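Endoglucanase (Komagataeibacter sucrofermentans, PDB 6VC5) probably catalyses the endohydrolysis of (1->4)-beta-D-glucosidic linkages in cellulose and related beta-D-glucans, as a member of glycosyl hydrolase family 8. Local coordinates at residues A[133-138]-A[175-180]; A[157-162]-A[180-185]; A[272-277]-A[296-301]. All coordinates share one frame; numbering follows the deposited sequence.

Interaction 1: residues A[133-138]-A[175-180]; sequences PYTVLL and TKVMGD
K176, the first residue of helix segment 175-180 to meet the strand, crosses T135 at about a right angle. Its chain stays extended as far as CE and turns only at its last torsion (chi4 -75°), which brings NZ within 3.0 Å of T135 OG1. One residue on, V177 supplies the apolar touch, its CG2 lying 3.9 Å from T135 CG2. One water donates to both V177 O and T135 O, joining the two backbones. D180 closes the contact by accepting at OD2 from T135 N over 2.8 Å, with a nearly straight N-H...O angle of 164°. This donor comes in on the anti side, somewhat out of the carboxylate plane, whereas K176 NZ, 3.1 Å from OD2, takes its syn lone pair in a salt bridge within the helix. Two donors hold one buried oxygen, and replacing D180 by an alanine would probably leave both T135 N and the K176 ammonium without this acceptor. The Y134 ring runs obliquely past D180 CB. Strand 134-137, half of an antiparallel pair with 128-131, crosses segment 175-180, part of helix 172-187, at -89°, a beta-hairpin strand laid across a helix of what is, in family 8, an (alpha/alpha)6 barrel.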
ATOM      1  N   PRO A 133       1.540  -8.800  22.910  1.00 17.78           N
ATOM      2  CA  PRO A 133       0.075  -8.763  23.031  1.00 19.42           C
ATOM      3  C   PRO A 133      -0.665  -8.556  21.718  1.00 20.15           C
ATOM      4  O   PRO A 133      -1.877  -8.323  21.753  1.00 22.09           O
ATOM      5  CB  PRO A 133      -0.135  -7.547  23.944  1.00 19.23           C
ATOM      6  CG  PRO A 133       0.965  -6.597  23.507  1.00 19.83           C
ATOM      7  CD  PRO A 133       2.147  -7.474  23.132  1.00 19.97           C
ATOM      8  N   TYR A 134       0.015  -8.640  20.575  1.00 17.59           N
ATOM      9  CA  TYR A 134      -0.549  -8.294  19.281  1.00 15.69           C
ATOM     10  C   TYR A 134      -0.633  -9.505  18.366  1.00 14.98           C
ATOM     11  O   TYR A 134       0.076 -10.502  18.532  1.00 15.74           O
ATOM     12  CB  TYR A 134       0.341  -7.277  18.555  1.00 14.30           C
ATOM     13  CG  TYR A 134       0.746  -6.078  19.360  1.00 14.55           C
ATOM     14  CD1 TYR A 134      -0.194  -5.156  19.791  1.00 16.41           C
ATOM     15  CD2 TYR A 134       2.083  -5.859  19.681  1.00 16.75           C
ATOM     16  CE1 TYR A 134       0.184  -4.047  20.526  1.00 18.86           C
ATOM     17  CE2 TYR A 134       2.469  -4.759  20.419  1.00 16.99           C
ATOM     18  CZ  TYR A 134       1.518  -3.856  20.835  1.00 19.41           C
ATOM     19  OH  TYR A 134       1.898  -2.752  21.570  1.00 23.05           O
ATOM     20  N   THR A 135      -1.494  -9.380  17.356  1.00 13.49           N
ATOM     21  CA  THR A 135      -1.404 -10.167  16.136  1.00 13.64           C
ATOM     22  C   THR A 135      -0.960  -9.199  15.053  1.00 14.32           C
ATOM     23  O   THR A 135      -1.637  -8.191  14.818  1.00 16.50           O
ATOM     24  CB  THR A 135      -2.761 -10.763  15.773  1.00 14.67           C
ATOM     25  OG1 THR A 135      -3.184 -11.647  16.820  1.00 17.72           O
ATOM     26  CG2 THR A 135      -2.655 -11.536  14.473  1.00 15.11           C
ATOM     27  N   VAL A 136       0.185  -9.475  14.433  1.00 11.11           N
ATOM     28  CA  VAL A 136       0.794  -8.545  13.484  1.00 11.53           C
ATOM     29  C   VAL A 136       0.661  -9.085  12.071  1.00 11.82           C
ATOM     30  O   VAL A 136       0.490 -10.287  11.840  1.00 12.32           O
ATOM     31  CB  VAL A 136       2.272  -8.210  13.795  1.00 12.69           C
ATOM     32  CG1 VAL A 136       2.428  -7.720  15.228  1.00 15.30           C
ATOM     33  CG2 VAL A 136       3.157  -9.411  13.514  1.00 13.69           C
ATOM     34  N   LEU A 137       0.749  -8.162  11.111  1.00 10.90           N
ATOM     35  CA  LEU A 137       0.762  -8.473   9.687  1.00 11.18           C
ATOM     36  C   LEU A 137       2.201  -8.415   9.179  1.00 10.17           C
ATOM     37  O   LEU A 137       2.815  -7.341   9.162  1.00 11.78           O
ATOM     38  CB  LEU A 137      -0.095  -7.442   8.957  1.00 14.02           C
ATOM     39  CG  LEU A 137      -0.371  -7.726   7.487  1.00 15.89           C
ATOM     40  CD1 LEU A 137      -1.341  -8.894   7.363  1.00 17.03           C
ATOM     41  CD2 LEU A 137      -0.936  -6.471   6.826  1.00 18.46           C
ATOM     42  N   LEU A 138       2.741  -9.576   8.752  1.00  8.99           N
ATOM     43  CA  LEU A 138       4.110  -9.647   8.247  1.00  8.82           C
ATOM     44  C   LEU A 138       4.190  -9.074   6.830  1.00  8.62           C
ATOM     45  O   LEU A 138       3.255  -9.228   6.039  1.00 10.20           O
ATOM     46  CB  LEU A 138       4.568 -11.101   8.206  1.00 11.59           C
ATOM     47  CG  LEU A 138       4.529 -11.851   9.527  1.00 13.88           C
ATOM     48  CD1 LEU A 138       4.858 -13.327   9.329  1.00 17.77           C
ATOM     49  CD2 LEU A 138       5.516 -11.184  10.479  1.00 15.70           C
ATOM     50  N   THR A 175     -10.653  -8.110  12.585  1.00 15.41           N
ATOM     51  CA  THR A 175     -10.846  -6.999  13.509  1.00 15.92           C
ATOM     52  C   THR A 175      -9.657  -6.864  14.450  1.00 15.12           C
ATOM     53  O   THR A 175      -9.201  -5.747  14.730  1.00 14.80           O
ATOM     54  CB  THR A 175     -12.137  -7.226  14.299  1.00 17.12           C
ATOM     55  OG1 THR A 175     -13.218  -7.411  13.379  1.00 20.25           O
ATOM     56  CG2 THR A 175     -12.438  -6.029  15.191  1.00 19.17           C
ATOM     57  N   LYS A 176      -9.121  -7.996  14.918  1.00 14.98           N
ATOM     58  CA  LYS A 176      -7.976  -7.960  15.823  1.00 15.72           C
ATOM     59  C   LYS A 176      -6.725  -7.457  15.110  1.00 14.04           C
ATOM     60  O   LYS A 176      -5.962  -6.664  15.673  1.00 13.28           O
ATOM     61  CB  LYS A 176      -7.727  -9.342  16.422  1.00 18.51           C
ATOM     62  CG  LYS A 176      -6.618  -9.366  17.469  1.00 21.31           C
ATOM     63  CD  LYS A 176      -6.457 -10.744  18.090  1.00 23.73           C
ATOM     64  CE  LYS A 176      -5.739 -10.665  19.434  1.00 26.08           C
ATOM     65  NZ  LYS A 176      -4.270 -10.428  19.279  1.00 25.65           N
ATOM     66  N   VAL A 177      -6.505  -7.894  13.869  1.00 12.85           N
ATOM     67  CA  VAL A 177      -5.353  -7.415  13.102  1.00 12.15           C
ATOM     68  C   VAL A 177      -5.416  -5.904  12.912  1.00 11.90           C
ATOM     69  O   VAL A 177      -4.416  -5.192  13.095  1.00 11.91           O
ATOM     70  CB  VAL A 177      -5.246  -8.154  11.758  1.00 11.88           C
ATOM     71  CG1 VAL A 177      -4.165  -7.491  10.885  1.00 14.16           C
ATOM     72  CG2 VAL A 177      -4.923  -9.610  11.985  1.00 14.75           C
ATOM     73  N   MET A 178      -6.592  -5.391  12.526  1.00 12.06           N
ATOM     74  CA  MET A 178      -6.765  -3.954  12.318  1.00 12.39           C
ATOM     75  C   MET A 178      -6.574  -3.182  13.619  1.00 13.37           C
ATOM     76  O   MET A 178      -5.891  -2.151  13.644  1.00 13.96           O
ATOM     77  CB  MET A 178      -8.165  -3.677  11.744  1.00 13.58           C
ATOM     78  CG  MET A 178      -8.297  -3.825  10.224  1.00 13.03           C
ATOM     79  SD  MET A 178      -9.962  -3.428   9.566  1.00 11.61           S
ATOM     80  CE  MET A 178     -10.863  -4.945   9.929  1.00 15.17           C
ATOM     81  N   GLY A 179      -7.187  -3.661  14.707  1.00 13.47           N
ATOM     82  CA  GLY A 179      -7.112  -2.937  15.966  1.00 13.81           C
ATOM     83  C   GLY A 179      -5.723  -2.961  16.569  1.00 14.51           C
ATOM     84  O   GLY A 179      -5.255  -1.956  17.117  1.00 15.34           O
ATOM     85  N   ASP A 180      -5.043  -4.104  16.485  1.00 15.28           N
ATOM     86  CA  ASP A 180      -3.654  -4.139  16.927  1.00 15.05           C
ATOM     87  C   ASP A 180      -2.776  -3.276  16.031  1.00 14.15           C
ATOM     88  O   ASP A 180      -1.827  -2.648  16.515  1.00 15.27           O
ATOM     89  CB  ASP A 180      -3.131  -5.577  16.961  1.00 16.91           C
ATOM     90  CG  ASP A 180      -3.779  -6.414  18.063  1.00 20.53           C
ATOM     91  OD1 ASP A 180      -4.491  -5.838  18.915  1.00 22.88           O
ATOM     92  OD2 ASP A 180      -3.578  -7.649  18.076  1.00 21.41           O
TER
HETATM   93  O   HOH W   1      -1.807  -5.936  13.584  1.00 17.65           O

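Interaction 2: residues A[157-162]-A[180-185]; sequences YVMPSL and DGLQII
The Y157 ring meets the helix backbone itself: CE1 lies 3.7 Å from G181 CA, an oblique approach. With no side chain on G181, the ring comes right up to the backbone. Next to the ring, the methyl group of M159 makes the second contact. Its CE reaches L182 CD2 at 4.2 Å and I185 CD1 at 4.4 Å, thus lying close to two successive turns of the helix. The thioether gets there because its chain bends at chi2 (-64°) before running out nearly straight to CE. At the far end of the Y157 ring, OH approaches I184 CD1, but its polar partner is L137 N on strand 134-137, and that hydrogen bond fixes where the phenol ends. Further out, the backbone between Y157 and M159 is shaped by an inverse gamma turn centred on V158. V158 also takes the N-cap position, and its carbonyl accepts from both S161 N and L162 N in the first turn of helix 159-169. Helices 159-169 and 172-187, successive in the chain and separated by a two-residue link, form a helical hairpin here, consistent with the (alpha/alpha)6 barrel known for family 8 glycosidases.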
ATOM      1  N   TYR A 157      -0.207  -2.176   5.911  1.00 10.73           N
ATOM      2  CA  TYR A 157      -1.555  -2.243   6.475  1.00 11.62           C
ATOM      3  C   TYR A 157      -2.464  -1.429   5.562  1.00 11.15           C
ATOM      4  O   TYR A 157      -2.792  -0.264   5.815  1.00 10.74           O
ATOM      5  CB  TYR A 157      -1.578  -1.701   7.896  1.00 11.99           C
ATOM      6  CG  TYR A 157      -1.096  -2.667   8.952  1.00 12.30           C
ATOM      7  CD1 TYR A 157      -2.000  -3.379   9.731  1.00 12.36           C
ATOM      8  CD2 TYR A 157       0.262  -2.854   9.180  1.00 14.20           C
ATOM      9  CE1 TYR A 157      -1.566  -4.253  10.711  1.00 11.24           C
ATOM     10  CE2 TYR A 157       0.711  -3.730  10.158  1.00 14.35           C
ATOM     11  CZ  TYR A 157      -0.211  -4.424  10.924  1.00 13.01           C
ATOM     12  OH  TYR A 157       0.239  -5.290  11.898  1.00 15.08           O
ATOM     13  N   VAL A 158      -2.846  -2.055   4.455  1.00  9.94           N
ATOM     14  CA  VAL A 158      -3.737  -1.431   3.483  1.00  8.45           C
ATOM     15  C   VAL A 158      -5.126  -1.470   4.104  1.00  9.48           C
ATOM     16  O   VAL A 158      -5.915  -2.392   3.855  1.00  8.95           O
ATOM     17  CB  VAL A 158      -3.646  -2.156   2.128  1.00  9.32           C
ATOM     18  CG1 VAL A 158      -4.570  -1.509   1.085  1.00  9.90           C
ATOM     19  CG2 VAL A 158      -2.197  -2.175   1.620  1.00 11.28           C
ATOM     20  N   MET A 159      -5.417  -0.482   4.943  1.00 10.09           N
ATOM     21  CA  MET A 159      -6.587  -0.581   5.811  1.00 10.84           C
ATOM     22  C   MET A 159      -7.908  -0.796   5.073  1.00  8.99           C
ATOM     23  O   MET A 159      -8.707  -1.617   5.547  1.00  9.47           O
ATOM     24  CB  MET A 159      -6.619   0.584   6.813  1.00 12.91           C
ATOM     25  CG  MET A 159      -5.513   0.524   7.887  1.00 13.30           C
ATOM     26  SD  MET A 159      -5.622  -0.905   9.015  1.00 11.29           S
ATOM     27  CE  MET A 159      -4.596  -0.347  10.407  1.00 15.55           C
ATOM     28  N   PRO A 160      -8.201  -0.143   3.942  1.00  9.95           N
ATOM     29  CA  PRO A 160      -9.465  -0.449   3.237  1.00  9.36           C
ATOM     30  C   PRO A 160      -9.552  -1.885   2.751  1.00  9.09           C
ATOM     31  O   PRO A 160     -10.663  -2.410   2.566  1.00 10.66           O
ATOM     32  CB  PRO A 160      -9.449   0.517   2.050  1.00 11.29           C
ATOM     33  CG  PRO A 160      -8.567   1.652   2.515  1.00 14.97           C
ATOM     34  CD  PRO A 160      -7.509   1.025   3.358  1.00 11.35           C
ATOM     35  N   SER A 161      -8.410  -2.533   2.518  1.00  8.18           N
ATOM     36  CA  SER A 161      -8.438  -3.935   2.127  1.00  8.41           C
ATOM     37  C   SER A 161      -8.727  -4.845   3.315  1.00  8.77           C
ATOM     38  O   SER A 161      -9.457  -5.837   3.174  1.00  8.82           O
ATOM     39  CB  SER A 161      -7.114  -4.324   1.474  1.00  8.58           C
ATOM     40  OG  SER A 161      -7.239  -5.614   0.922  1.00  8.60           O
ATOM     41  N   LEU A 162      -8.150  -4.538   4.485  1.00  8.69           N
ATOM     42  CA  LEU A 162      -8.480  -5.295   5.691  1.00 10.86           C
ATOM     43  C   LEU A 162      -9.955  -5.154   6.040  1.00 11.05           C
ATOM     44  O   LEU A 162     -10.591  -6.124   6.466  1.00 10.78           O
ATOM     45  CB  LEU A 162      -7.587  -4.853   6.857  1.00 11.44           C
ATOM     46  CG  LEU A 162      -6.078  -4.997   6.650  1.00 15.77           C
ATOM     47  CD1 LEU A 162      -5.341  -4.597   7.925  1.00 18.66           C
ATOM     48  CD2 LEU A 162      -5.721  -6.406   6.244  1.00 18.43           C
ATOM     49  N   ASP A 180      -5.043  -4.104  16.485  1.00 15.28           N
ATOM     50  CA  ASP A 180      -3.654  -4.139  16.927  1.00 15.05           C
ATOM     51  C   ASP A 180      -2.776  -3.276  16.031  1.00 14.15           C
ATOM     52  O   ASP A 180      -1.827  -2.648  16.515  1.00 15.27           O
ATOM     53  CB  ASP A 180      -3.131  -5.577  16.961  1.00 16.91           C
ATOM     54  CG  ASP A 180      -3.779  -6.414  18.063  1.00 20.53           C
ATOM     55  OD1 ASP A 180      -4.491  -5.838  18.915  1.00 22.88           O
ATOM     56  OD2 ASP A 180      -3.578  -7.649  18.076  1.00 21.41           O
ATOM     57  N   GLY A 181      -3.077  -3.232  14.726  1.00 12.91           N
ATOM     58  CA  GLY A 181      -2.327  -2.367  13.827  1.00 12.12           C
ATOM     59  C   GLY A 181      -2.404  -0.902  14.223  1.00 12.16           C
ATOM     60  O   GLY A 181      -1.394  -0.193  14.212  1.00 12.68           O
ATOM     61  N   LEU A 182      -3.600  -0.435  14.601  1.00 13.77           N
ATOM     62  CA  LEU A 182      -3.748   0.940  15.072  1.00 15.19           C
ATOM     63  C   LEU A 182      -2.947   1.183  16.345  1.00 14.24           C
ATOM     64  O   LEU A 182      -2.340   2.249  16.510  1.00 14.86           O
ATOM     65  CB  LEU A 182      -5.225   1.253  15.308  1.00 17.04           C
ATOM     66  CG  LEU A 182      -6.063   1.331  14.034  1.00 19.42           C
ATOM     67  CD1 LEU A 182      -7.550   1.411  14.353  1.00 20.21           C
ATOM     68  CD2 LEU A 182      -5.631   2.527  13.220  1.00 20.87           C
ATOM     69  N   GLN A 183      -2.936   0.205  17.256  1.00 14.06           N
ATOM     70  CA  GLN A 183      -2.132   0.319  18.471  1.00 14.94           C
ATOM     71  C   GLN A 183      -0.647   0.396  18.139  1.00 14.07           C
ATOM     72  O   GLN A 183       0.090   1.203  18.721  1.00 15.15           O
ATOM     73  CB  GLN A 183      -2.390  -0.879  19.379  1.00 19.24           C
ATOM     74  CG  GLN A 183      -3.762  -0.904  20.017  1.00 22.03           C
ATOM     75  CD  GLN A 183      -3.906  -2.048  20.995  1.00 26.41           C
ATOM     76  OE1 GLN A 183      -5.012  -2.526  21.249  1.00 30.74           O
ATOM     77  NE2 GLN A 183      -2.787  -2.492  21.557  1.00 28.17           N
ATOM     78  N   ILE A 184      -0.193  -0.435  17.200  1.00 11.05           N
ATOM     79  CA  ILE A 184       1.215  -0.442  16.816  1.00 10.06           C
ATOM     80  C   ILE A 184       1.600   0.876  16.144  1.00 10.04           C
ATOM     81  O   ILE A 184       2.683   1.424  16.396  1.00 11.82           O
ATOM     82  CB  ILE A 184       1.497  -1.653  15.912  1.00  9.99           C
ATOM     83  CG1 ILE A 184       1.440  -2.946  16.723  1.00 11.07           C
ATOM     84  CG2 ILE A 184       2.841  -1.489  15.194  1.00 10.91           C
ATOM     85  CD1 ILE A 184       1.140  -4.184  15.897  1.00 13.56           C
ATOM     86  N   ILE A 185       0.733   1.395  15.271  1.00 10.19           N
ATOM     87  CA  ILE A 185       1.020   2.666  14.601  1.00 12.10           C
ATOM     88  C   ILE A 185       1.081   3.810  15.605  1.00 13.48           C
ATOM     89  O   ILE A 185       1.941   4.690  15.509  1.00 16.62           O
ATOM     90  CB  ILE A 185       0.003   2.939  13.479  1.00 13.27           C
ATOM     91  CG1 ILE A 185       0.219   1.963  12.322  1.00 15.06           C
ATOM     92  CG2 ILE A 185       0.121   4.377  12.994  1.00 15.38           C
ATOM     93  CD1 ILE A 185      -0.923   1.951  11.316  1.00 15.33           C
TER

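Interaction 3: residues A[272-277]-A[296-301]; sequences APPGYL and HAPDYY
Y276 and Y301 cross at about a right angle and meet rim to rim: Y276 CE1 stands 4.0 Å from Y301 CE2, each atom near the plane of the opposing ring, so neither ring offers its face to the other. The same Y276 CE1 is 3.8 Å from Y301 OH. Y301 extends this way because its CG is anti to the backbone N (chi1 172°), which sends the ring along the start of segment 272-277. There its edge also receives P273 CG, 4.2 Å from Y301 CD2. P273 CB also packs on P298 CG. The closest approach is between the pyrrolidines of P274 and P298, whose CD atoms are 3.5 Å apart. Both phenol groups are tied outside the contact, Y276 OH to G258 O and Y301 OH to Y221 O, which should restrain the rings from swinging apart. S302 adds a polar link between the two helix starts: its OG accepts from G275 N, and its own N is capped by D299 OD1. Across the two segments no hydrogen bond is found, and three of the five touching residues are prolines, which lack a backbone N-H; the contact therefore rests on van der Waals fit and apolar burial.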
ATOM      1  N   ALA A 272       9.839  16.294  -2.186  1.00  7.38           N
ATOM      2  CA  ALA A 272       9.056  15.131  -2.533  1.00  7.97           C
ATOM      3  C   ALA A 272       8.365  15.313  -3.878  1.00  9.25           C
ATOM      4  O   ALA A 272       8.176  16.438  -4.347  1.00 10.73           O
ATOM      5  CB  ALA A 272       7.982  14.952  -1.469  1.00 10.92           C
ATOM      6  N   PRO A 273       7.960  14.215  -4.511  1.00 10.65           N
ATOM      7  CA  PRO A 273       7.142  14.317  -5.722  1.00 10.72           C
ATOM      8  C   PRO A 273       5.723  14.745  -5.392  1.00  9.68           C
ATOM      9  O   PRO A 273       5.316  14.751  -4.218  1.00 11.11           O
ATOM     10  CB  PRO A 273       7.162  12.882  -6.260  1.00 10.52           C
ATOM     11  CG  PRO A 273       7.237  12.049  -5.011  1.00 11.19           C
ATOM     12  CD  PRO A 273       8.175  12.812  -4.103  1.00 11.27           C
ATOM     13  N   PRO A 274       4.930  15.095  -6.412  1.00  9.94           N
ATOM     14  CA  PRO A 274       3.550  15.554  -6.167  1.00 11.24           C
ATOM     15  C   PRO A 274       2.665  14.554  -5.453  1.00  9.76           C
ATOM     16  O   PRO A 274       1.694  14.972  -4.810  1.00 10.52           O
ATOM     17  CB  PRO A 274       3.015  15.839  -7.578  1.00 12.76           C
ATOM     18  CG  PRO A 274       4.220  16.104  -8.399  1.00 13.06           C
ATOM     19  CD  PRO A 274       5.346  15.306  -7.810  1.00 11.98           C
ATOM     20  N   GLY A 275       2.942  13.254  -5.547  1.00  8.28           N
ATOM     21  CA  GLY A 275       2.134  12.305  -4.798  1.00  8.51           C
ATOM     22  C   GLY A 275       2.140  12.557  -3.299  1.00  7.68           C
ATOM     23  O   GLY A 275       1.142  12.291  -2.614  1.00  7.94           O
ATOM     24  N   TYR A 276       3.262  13.049  -2.746  1.00  5.41           N
ATOM     25  CA  TYR A 276       3.234  13.366  -1.319  1.00  6.52           C
ATOM     26  C   TYR A 276       2.294  14.527  -1.040  1.00  7.83           C
ATOM     27  O   TYR A 276       1.645  14.575   0.010  1.00  8.11           O
ATOM     28  CB  TYR A 276       4.606  13.800  -0.810  1.00  7.73           C
ATOM     29  CG  TYR A 276       5.609  12.731  -0.505  1.00  7.25           C
ATOM     30  CD1 TYR A 276       5.756  11.607  -1.313  1.00  8.47           C
ATOM     31  CD2 TYR A 276       6.472  12.876   0.576  1.00  7.93           C
ATOM     32  CE1 TYR A 276       6.738  10.645  -1.032  1.00  8.96           C
ATOM     33  CE2 TYR A 276       7.457  11.925   0.859  1.00  6.18           C
ATOM     34  CZ  TYR A 276       7.585  10.819   0.050  1.00  7.37           C
ATOM     35  OH  TYR A 276       8.554   9.876   0.316  1.00 10.47           O
ATOM     36  N   LEU A 277       2.274  15.514  -1.932  1.00  7.59           N
ATOM     37  CA  LEU A 277       1.354  16.629  -1.765  1.00  7.92           C
ATOM     38  C   LEU A 277      -0.087  16.148  -1.809  1.00  7.90           C
ATOM     39  O   LEU A 277      -0.937  16.655  -1.070  1.00  9.19           O
ATOM     40  CB  LEU A 277       1.619  17.678  -2.848  1.00 10.95           C
ATOM     41  CG  LEU A 277       0.721  18.904  -2.912  1.00 14.87           C
ATOM     42  CD1 LEU A 277       0.842  19.708  -1.649  1.00 16.41           C
ATOM     43  CD2 LEU A 277       1.111  19.739  -4.112  1.00 14.83           C
ATOM     44  N   HIS A 296       1.134  15.756 -15.089  1.00 22.46           N
ATOM     45  CA  HIS A 296       2.328  16.412 -14.560  1.00 21.03           C
ATOM     46  C   HIS A 296       3.186  15.487 -13.703  1.00 18.62           C
ATOM     47  O   HIS A 296       4.178  15.947 -13.118  1.00 18.36           O
ATOM     48  CB  HIS A 296       1.949  17.646 -13.736  1.00 23.59           C
ATOM     49  CG  HIS A 296       1.155  18.665 -14.491  1.00 27.43           C
ATOM     50  ND1 HIS A 296       0.104  19.355 -13.931  1.00 28.10           N
ATOM     51  CD2 HIS A 296       1.247  19.093 -15.774  1.00 29.01           C
ATOM     52  CE1 HIS A 296      -0.410  20.176 -14.831  1.00 29.64           C
ATOM     53  NE2 HIS A 296       0.263  20.034 -15.958  1.00 29.68           N
ATOM     54  N   ALA A 297       2.825  14.210 -13.593  1.00 17.04           N
ATOM     55  CA  ALA A 297       3.553  13.309 -12.712  1.00 16.76           C
ATOM     56  C   ALA A 297       4.992  13.155 -13.194  1.00 17.23           C
ATOM     57  O   ALA A 297       5.219  12.876 -14.382  1.00 20.13           O
ATOM     58  CB  ALA A 297       2.869  11.939 -12.668  1.00 17.32           C
ATOM     59  N   PRO A 298       5.985  13.337 -12.321  1.00 14.71           N
ATOM     60  CA  PRO A 298       7.385  13.201 -12.753  1.00 14.76           C
ATOM     61  C   PRO A 298       7.828  11.769 -12.962  1.00 15.85           C
ATOM     62  O   PRO A 298       8.831  11.548 -13.657  1.00 17.65           O
ATOM     63  CB  PRO A 298       8.172  13.820 -11.591  1.00 15.61           C
ATOM     64  CG  PRO A 298       7.288  13.572 -10.392  1.00 14.84           C
ATOM     65  CD  PRO A 298       5.869  13.705 -10.897  1.00 15.08           C
ATOM     66  N   ASP A 299       7.139  10.798 -12.366  1.00 15.24           N
ATOM     67  CA  ASP A 299       7.536   9.403 -12.482  1.00 14.94           C
ATOM     68  C   ASP A 299       6.380   8.498 -12.082  1.00 12.45           C
ATOM     69  O   ASP A 299       5.340   8.948 -11.592  1.00 11.98           O
ATOM     70  CB  ASP A 299       8.814   9.087 -11.678  1.00 18.55           C
ATOM     71  CG  ASP A 299       8.670   9.342 -10.170  1.00 21.84           C
ATOM     72  OD1 ASP A 299       7.543   9.463  -9.653  1.00 22.13           O
ATOM     73  OD2 ASP A 299       9.717   9.405  -9.483  1.00 25.53           O
ATOM     74  N   TYR A 300       6.598   7.202 -12.289  1.00 12.76           N
ATOM     75  CA  TYR A 300       5.592   6.195 -11.974  1.00 10.31           C
ATOM     76  C   TYR A 300       5.218   6.204 -10.492  1.00  9.16           C
ATOM     77  O   TYR A 300       4.035   6.097 -10.146  1.00  9.47           O
ATOM     78  CB  TYR A 300       6.138   4.828 -12.377  1.00 10.28           C
ATOM     79  CG  TYR A 300       5.349   3.675 -11.851  1.00 11.78           C
ATOM     80  CD1 TYR A 300       4.254   3.198 -12.552  1.00 13.67           C
ATOM     81  CD2 TYR A 300       5.683   3.067 -10.652  1.00 14.10           C
ATOM     82  CE1 TYR A 300       3.515   2.141 -12.071  1.00 16.43           C
ATOM     83  CE2 TYR A 300       4.945   2.007 -10.162  1.00 15.72           C
ATOM     84  CZ  TYR A 300       3.862   1.548 -10.884  1.00 18.04           C
ATOM     85  OH  TYR A 300       3.119   0.489 -10.409  1.00 20.54           O
ATOM     86  N   TYR A 301       6.207   6.286  -9.602  1.00  8.72           N
ATOM     87  CA  TYR A 301       5.899   6.258  -8.174  1.00  8.73           C
ATOM     88  C   TYR A 301       4.898   7.350  -7.818  1.00  8.27           C
ATOM     89  O   TYR A 301       3.906   7.108  -7.118  1.00  7.60           O
ATOM     90  CB  TYR A 301       7.185   6.452  -7.359  1.00 10.18           C
ATOM     91  CG  TYR A 301       6.887   6.612  -5.893  1.00  9.87           C
ATOM     92  CD1 TYR A 301       6.770   5.504  -5.065  1.00 10.27           C
ATOM     93  CD2 TYR A 301       6.679   7.869  -5.342  1.00  9.15           C
ATOM     94  CE1 TYR A 301       6.462   5.645  -3.720  1.00  9.73           C
ATOM     95  CE2 TYR A 301       6.372   8.021  -4.017  1.00  9.67           C
ATOM     96  CZ  TYR A 301       6.271   6.903  -3.209  1.00 10.75           C
ATOM     97  OH  TYR A 301       5.962   7.068  -1.891  1.00 11.36           O
TER

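In the fold
From the N terminus, strand 134-137 is the first partner met. Interaction 1 closes when the chain, after 36 intervening residues, returns with 175-180 of helix 172-187. Interaction 2 opens inside that loop, at 157-162, and closes beyond it at 180-185, so the two contacts cross. They share D180, their centres are about 7 Å apart, and L137 N lies 3.0 Å from Y157 OH, a probable hydrogen bond. Together they join the strand, the start of helix 159-169 and helix 172-187. Interaction 3 follows in series, closing an 18-residue loop between the starts of helices 274-282 and 300-313. Its centre is about 31 Å from that of interaction 1 and about 25 Å from that of interaction 2, on the opposite side of the chain's centre.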